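PDB 1VM7: ribokinase from Thermotoga maritima, which probably catalyses the magnesium-dependent transfer of a phosphoryl group from ATP to O-5 of D-ribose, giving D-ribose 5-phosphate. Local coordinates for residues L184-P189 against N222-L227; S18-S23 against N148-E153. One frame throughout, in Å; residues are numbered along the deposited sequence.

In the fold
Both contacts are buried and belong to the same large, mainly parallel sheet of the PfkB-family kinase, with centres about 17 Å apart. Interaction 1 pairs two neighbouring strands directly, so backbone hydrogen bonds dominate and side chains pack along both faces; its last residues reach the predicted ATP site. Interaction 2 joins the loops that follow strands 17-20 and 143-146, also neighbours in the sheet. Where the strands are ending, side chains carry most of the contact: one serine-glutamate hydrogen bond and a small apolar patch, beside the predicted ribose site. The first buries 514 Å² and the second 202 Å², and neither touches the other subunit of the dimer.

Interaction 1 of 2, residues L184-P189 against N222-L227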
loop_
_atom_site.group_PDB
_atom_site.type_symbol
_atom_site.label_atom_id
_atom_site.label_comp_id
_atom_site.label_asym_id
_atom_site.label_seq_id
_atom_site.Cartn_x
_atom_site.Cartn_y
_atom_site.Cartn_z
ATOM N N LEU A 184 17.938 6.922 30.965
ATOM C CA LEU A 184 16.496 6.730 31.077
ATOM C C LEU A 184 15.970 6.923 32.482
ATOM O O LEU A 184 16.543 6.424 33.442
ATOM C CB LEU A 184 16.124 5.308 30.678
ATOM C CG LEU A 184 16.502 4.853 29.276
ATOM C CD1 LEU A 184 15.772 3.577 29.005
ATOM C CD2 LEU A 184 16.214 5.941 28.204
ATOM N N ASP A 185 14.840 7.608 32.580
ATOM C CA ASP A 185 14.065 7.671 33.816
ATOM C C ASP A 185 13.031 6.537 33.844
ATOM O O ASP A 185 12.762 5.956 34.881
ATOM C CB ASP A 185 13.432 9.067 33.959
ATOM C CG ASP A 185 14.492 10.148 34.176
ATOM O OD1 ASP A 185 15.031 10.220 35.290
ATOM O OD2 ASP A 185 14.829 10.885 33.232
ATOM N N TYR A 186 12.477 6.220 32.683
ATOM C CA TYR A 186 11.538 5.107 32.532
ATOM C C TYR A 186 11.875 4.291 31.298
ATOM O O TYR A 186 12.069 4.842 30.196
ATOM C CB TYR A 186 10.076 5.601 32.440
ATOM C CG TYR A 186 9.576 6.205 33.718
ATOM C CD1 TYR A 186 9.751 7.553 33.981
ATOM C CD2 TYR A 186 8.966 5.422 34.689
ATOM C CE1 TYR A 186 9.320 8.111 35.150
ATOM C CE2 TYR A 186 8.548 5.976 35.882
ATOM C CZ TYR A 186 8.716 7.329 36.102
ATOM O OH TYR A 186 8.305 7.910 37.290
ATOM N N LEU A 187 11.964 2.974 31.493
ATOM C CA LEU A 187 12.025 2.022 30.391
ATOM C C LEU A 187 10.736 1.216 30.443
ATOM O O LEU A 187 10.383 0.679 31.486
ATOM C CB LEU A 187 13.235 1.092 30.551
ATOM C CG LEU A 187 13.497 0.098 29.412
ATOM C CD1 LEU A 187 14.026 0.819 28.215
ATOM C CD2 LEU A 187 14.453 -0.999 29.837
ATOM N N THR A 188 10.031 1.121 29.325
ATOM C CA THR A 188 8.657 0.578 29.345
ATOM C C THR A 188 8.490 -0.582 28.365
ATOM O O THR A 188 7.737 -0.484 27.422
ATOM C CB THR A 188 7.613 1.681 29.018
ATOM O OG1 THR A 188 7.757 2.106 27.655
ATOM C CG2 THR A 188 7.786 2.897 29.939
ATOM N N PRO A 189 9.217 -1.684 28.568
ATOM C CA PRO A 189 9.081 -2.788 27.633
ATOM C C PRO A 189 7.808 -3.568 27.900
ATOM O O PRO A 189 7.359 -3.605 29.025
ATOM C CB PRO A 189 10.297 -3.668 27.969
ATOM C CG PRO A 189 10.450 -3.458 29.437
ATOM C CD PRO A 189 10.143 -2.013 29.667
ATOM N N ASN A 222 13.594 3.724 36.482
ATOM C CA ASN A 222 12.371 2.939 36.675
ATOM C C ASN A 222 12.155 2.025 35.480
ATOM O O ASN A 222 12.261 2.477 34.324
ATOM C CB ASN A 222 11.132 3.836 36.759
ATOM C CG ASN A 222 11.126 4.747 37.963
ATOM O OD1 ASN A 222 10.602 4.387 39.019
ATOM N ND2 ASN A 222 11.711 5.940 37.816
ATOM N N VAL A 223 11.855 0.755 35.730
ATOM C CA VAL A 223 11.336 -0.100 34.654
ATOM C C VAL A 223 9.842 -0.343 34.845
ATOM O O VAL A 223 9.403 -0.762 35.901
ATOM C CB VAL A 223 12.049 -1.478 34.571
ATOM C CG1 VAL A 223 11.555 -2.238 33.310
ATOM C CG2 VAL A 223 13.560 -1.301 34.544
ATOM N N ILE A 224 9.068 -0.090 33.798
ATOM C CA ILE A 224 7.647 -0.421 33.804
ATOM C C ILE A 224 7.446 -1.512 32.781
ATOM O O ILE A 224 7.581 -1.283 31.585
ATOM C CB ILE A 224 6.767 0.780 33.434
ATOM C CG1 ILE A 224 6.978 1.923 34.430
ATOM C CG2 ILE A 224 5.289 0.381 33.409
ATOM C CD1 ILE A 224 6.305 3.208 33.991
ATOM N N VAL A 225 7.127 -2.708 33.244
ATOM C CA VAL A 225 6.902 -3.799 32.313
ATOM C C VAL A 225 5.407 -3.946 32.060
ATOM O O VAL A 225 4.662 -4.264 32.962
ATOM C CB VAL A 225 7.486 -5.129 32.802
ATOM C CG1 VAL A 225 7.476 -6.154 31.669
ATOM C CG2 VAL A 225 8.924 -4.929 33.342
ATOM N N LYS A 226 4.983 -3.721 30.820
ATOM C CA LYS A 226 3.578 -3.862 30.456
ATOM C C LYS A 226 3.278 -5.326 30.230
ATOM O O LYS A 226 3.823 -5.920 29.308
ATOM C CB LYS A 226 3.272 -3.075 29.193
ATOM C CG LYS A 226 3.790 -1.622 29.210
ATOM C CD LYS A 226 3.431 -0.892 27.910
ATOM C CE LYS A 226 4.642 -0.160 27.280
ATOM N NZ LYS A 226 4.297 0.424 25.947
ATOM N N LEU A 227 2.415 -5.917 31.056
ATOM C CA LEU A 227 2.137 -7.368 30.960
ATOM C C LEU A 227 0.780 -7.759 30.373
ATOM O O LEU A 227 0.360 -8.890 30.547
ATOM C CB LEU A 227 2.298 -8.060 32.327
ATOM C CG LEU A 227 3.543 -7.757 33.161
ATOM C CD1 LEU A 227 3.434 -8.444 34.524
ATOM C CD2 LEU A 227 4.788 -8.202 32.416
#
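Y186 and N222 rise in step from adjacent strands, and the asparagine amide stacks on the tyrosine ring with the two planes 13° apart. ND2 lies 3.6 Å above one ring face, offset toward the rim, while N222 CB presses on Y186 CD2 at 3.4 Å. The amide is kept flat there by its own bond, ND2 to D185 O (3.1 Å), which runs in the amide plane; OD1 turns to N236 on strand 232-236. An asparagine suits the place, since its flat amide can stack while its N-H and its oxygen serve two different partners. I224 fills the hollow next along, its CD1 meeting Y186 CD2 obliquely at 3.5 Å, and F264 meets the same ring edge-to-face.

Beneath these side chains the strands run parallel, as the two ends of a beta-alpha-beta crossover in the Rossmann-like sheet of the ribokinase fold. L187 N bonds N222 O at 2.9 Å, I224 N bonds L187 O at 2.8 Å, and K226 N bonds P189 O.

On the face of L187 and V223, V223 CG1 fits against P189 CD at 3.9 Å, and helix 208-217 covers V223 with A212 and F215. P189 has no N-H to offer I224 O, which meets T188 CA, through its C-H, and P189 CD instead. K226, itself a predicted ATP-binding residue, bends at chi3 (-131°), lays CE 3.1 Å from T188 O and takes NZ to a salt bridge with D169 and a hydrogen bond with N261.

Interaction 2 of 2, residues S18-S23 against N148-E153; sequences SVVGSS and NEIPFE
S22 and E149 supply the polar half of this contact. The serine hydroxyl donates to the glutamate, with OG to OE1 modelled at 2.5 Å, so short that the exact length is doubtful. With S22 OG lodged between its backbone N and carbonyl carbon (chi1 64°), the hydroxyl faces the carboxylate, which arrives on an extended chain. Each partner also accepts from the backbone at the start of helix 53-65: K53 N bonds E149 OE1 and G54 N bonds S22 OG. A small hydroxyl suits this spot because it can give to one neighbour while receiving from another.

The apolar half belongs to I150. Its CG2 lies 3.7 Å from G21 C, and its CD1 reaches V20 CG1 at 4.1 Å, the two side chains crossing at about a right angle. Branched at CB, the isoleucine can cover the glycine backbone with one arm and reach the strand residue with the other. T155 and C158 of helix 152-161, whose N-cap is P151, extend the packing around I150 and V20.

Strand 17-20 runs beside strand 143-146, and the loops that follow the two strands meet here. In E149, a predicted ribose-binding residue, OE1 is thus held by both the hydroxyl of S22 and the N-H of K53, which would probably fix the rotation of the carboxylate and the position from which it could meet the sugar.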
loop_
_atom_site.group_PDB
_atom_site.type_symbol
_atom_site.label_atom_id
_atom_site.label_comp_id
_atom_site.label_asym_id
_atom_site.label_seq_id
_atom_site.Cartn_x
_atom_site.Cartn_y
_atom_site.Cartn_z
ATOM N N SER A 18 7.071 16.427 25.320
ATOM C CA SER A 18 7.440 16.265 23.934
ATOM C C SER A 18 7.542 14.795 23.610
ATOM O O SER A 18 8.011 14.003 24.426
ATOM C CB SER A 18 8.784 16.907 23.662
ATOM O OG SER A 18 8.694 18.307 23.758
ATOM N N VAL A 19 7.075 14.423 22.423
ATOM C CA VAL A 19 7.289 13.096 21.878
ATOM C C VAL A 19 8.238 13.285 20.709
ATOM O O VAL A 19 8.063 14.204 19.917
ATOM C CB VAL A 19 5.990 12.369 21.343
ATOM C CG1 VAL A 19 6.333 10.969 20.891
ATOM C CG2 VAL A 19 4.920 12.285 22.373
ATOM N N VAL A 20 9.266 12.445 20.633
ATOM C CA VAL A 20 10.162 12.452 19.497
ATOM C C VAL A 20 10.109 11.048 18.901
ATOM O O VAL A 20 10.536 10.082 19.509
ATOM C CB VAL A 20 11.595 12.843 19.875
ATOM C CG1 VAL A 20 12.478 12.816 18.631
ATOM C CG2 VAL A 20 11.625 14.237 20.533
ATOM N N GLY A 21 9.547 10.935 17.717
ATOM C CA GLY A 21 9.274 9.634 17.178
ATOM C C GLY A 21 8.516 9.587 15.866
ATOM O O GLY A 21 8.513 10.516 15.058
ATOM N N SER A 22 7.866 8.452 15.669
ATOM C CA SER A 22 7.439 7.997 14.371
ATOM C C SER A 22 5.967 8.327 14.035
ATOM O O SER A 22 5.098 8.366 14.908
ATOM C CB SER A 22 7.637 6.490 14.339
ATOM O OG SER A 22 6.766 5.877 15.313
ATOM N N SER A 23 5.726 8.602 12.755
ATOM C CA SER A 23 4.382 8.748 12.176
ATOM C C SER A 23 4.277 7.781 10.960
ATOM O O SER A 23 5.156 7.804 10.102
ATOM C CB SER A 23 4.146 10.152 11.625
ATOM O OG SER A 23 4.231 11.150 12.604
ATOM N N ASN A 148 11.351 3.266 19.411
ATOM C CA ASN A 148 12.478 2.847 18.580
ATOM C C ASN A 148 12.107 2.727 17.109
ATOM O O ASN A 148 12.558 1.803 16.466
ATOM C CB ASN A 148 13.058 1.523 19.098
ATOM C CG ASN A 148 14.377 1.148 18.442
ATOM O OD1 ASN A 148 15.239 1.987 18.222
ATOM N ND2 ASN A 148 14.550 -0.130 18.173
ATOM N N GLU A 149 11.332 3.686 16.594
ATOM C CA GLU A 149 10.892 3.685 15.192
ATOM C C GLU A 149 11.456 4.864 14.343
ATOM O O GLU A 149 10.879 5.271 13.337
ATOM C CB GLU A 149 9.384 3.686 15.171
ATOM C CG GLU A 149 8.762 2.321 15.486
ATOM C CD GLU A 149 7.249 2.329 15.277
ATOM O OE1 GLU A 149 6.658 3.416 15.365
ATOM O OE2 GLU A 149 6.655 1.258 15.010
ATOM N N ILE A 150 12.561 5.429 14.798
ATOM C CA ILE A 150 13.315 6.415 14.057
ATOM C C ILE A 150 14.767 5.998 14.237
ATOM O O ILE A 150 15.064 5.034 14.974
ATOM C CB ILE A 150 13.020 7.864 14.563
ATOM C CG1 ILE A 150 13.358 8.015 16.048
ATOM C CG2 ILE A 150 11.570 8.180 14.322
ATOM C CD1 ILE A 150 13.239 9.416 16.563
ATOM N N PRO A 151 15.683 6.668 13.542
ATOM C CA PRO A 151 17.074 6.246 13.672
ATOM C C PRO A 151 17.509 6.277 15.122
ATOM O O PRO A 151 17.215 7.248 15.826
ATOM C CB PRO A 151 17.819 7.320 12.858
ATOM C CG PRO A 151 16.853 7.749 11.861
ATOM C CD PRO A 151 15.573 7.812 12.612
ATOM N N PHE A 152 18.153 5.209 15.581
ATOM C CA PHE A 152 18.432 5.091 16.992
ATOM C C PHE A 152 19.296 6.261 17.464
ATOM O O PHE A 152 19.133 6.776 18.564
ATOM C CB PHE A 152 19.131 3.776 17.307
ATOM C CG PHE A 152 19.335 3.591 18.757
ATOM C CD1 PHE A 152 18.233 3.405 19.583
ATOM C CD2 PHE A 152 20.600 3.722 19.316
ATOM C CE1 PHE A 152 18.390 3.266 20.943
ATOM C CE2 PHE A 152 20.771 3.591 20.688
ATOM C CZ PHE A 152 19.664 3.364 21.503
ATOM N N GLU A 153 20.210 6.693 16.614
ATOM C CA GLU A 153 21.117 7.782 16.973
ATOM C C GLU A 153 20.381 9.030 17.418
ATOM O O GLU A 153 20.906 9.825 18.215
ATOM C CB GLU A 153 22.027 8.186 15.803
ATOM C CG GLU A 153 21.255 8.809 14.613
ATOM C CD GLU A 153 22.068 9.822 13.839
ATOM O OE1 GLU A 153 23.285 9.605 13.708
ATOM O OE2 GLU A 153 21.479 10.832 13.366
#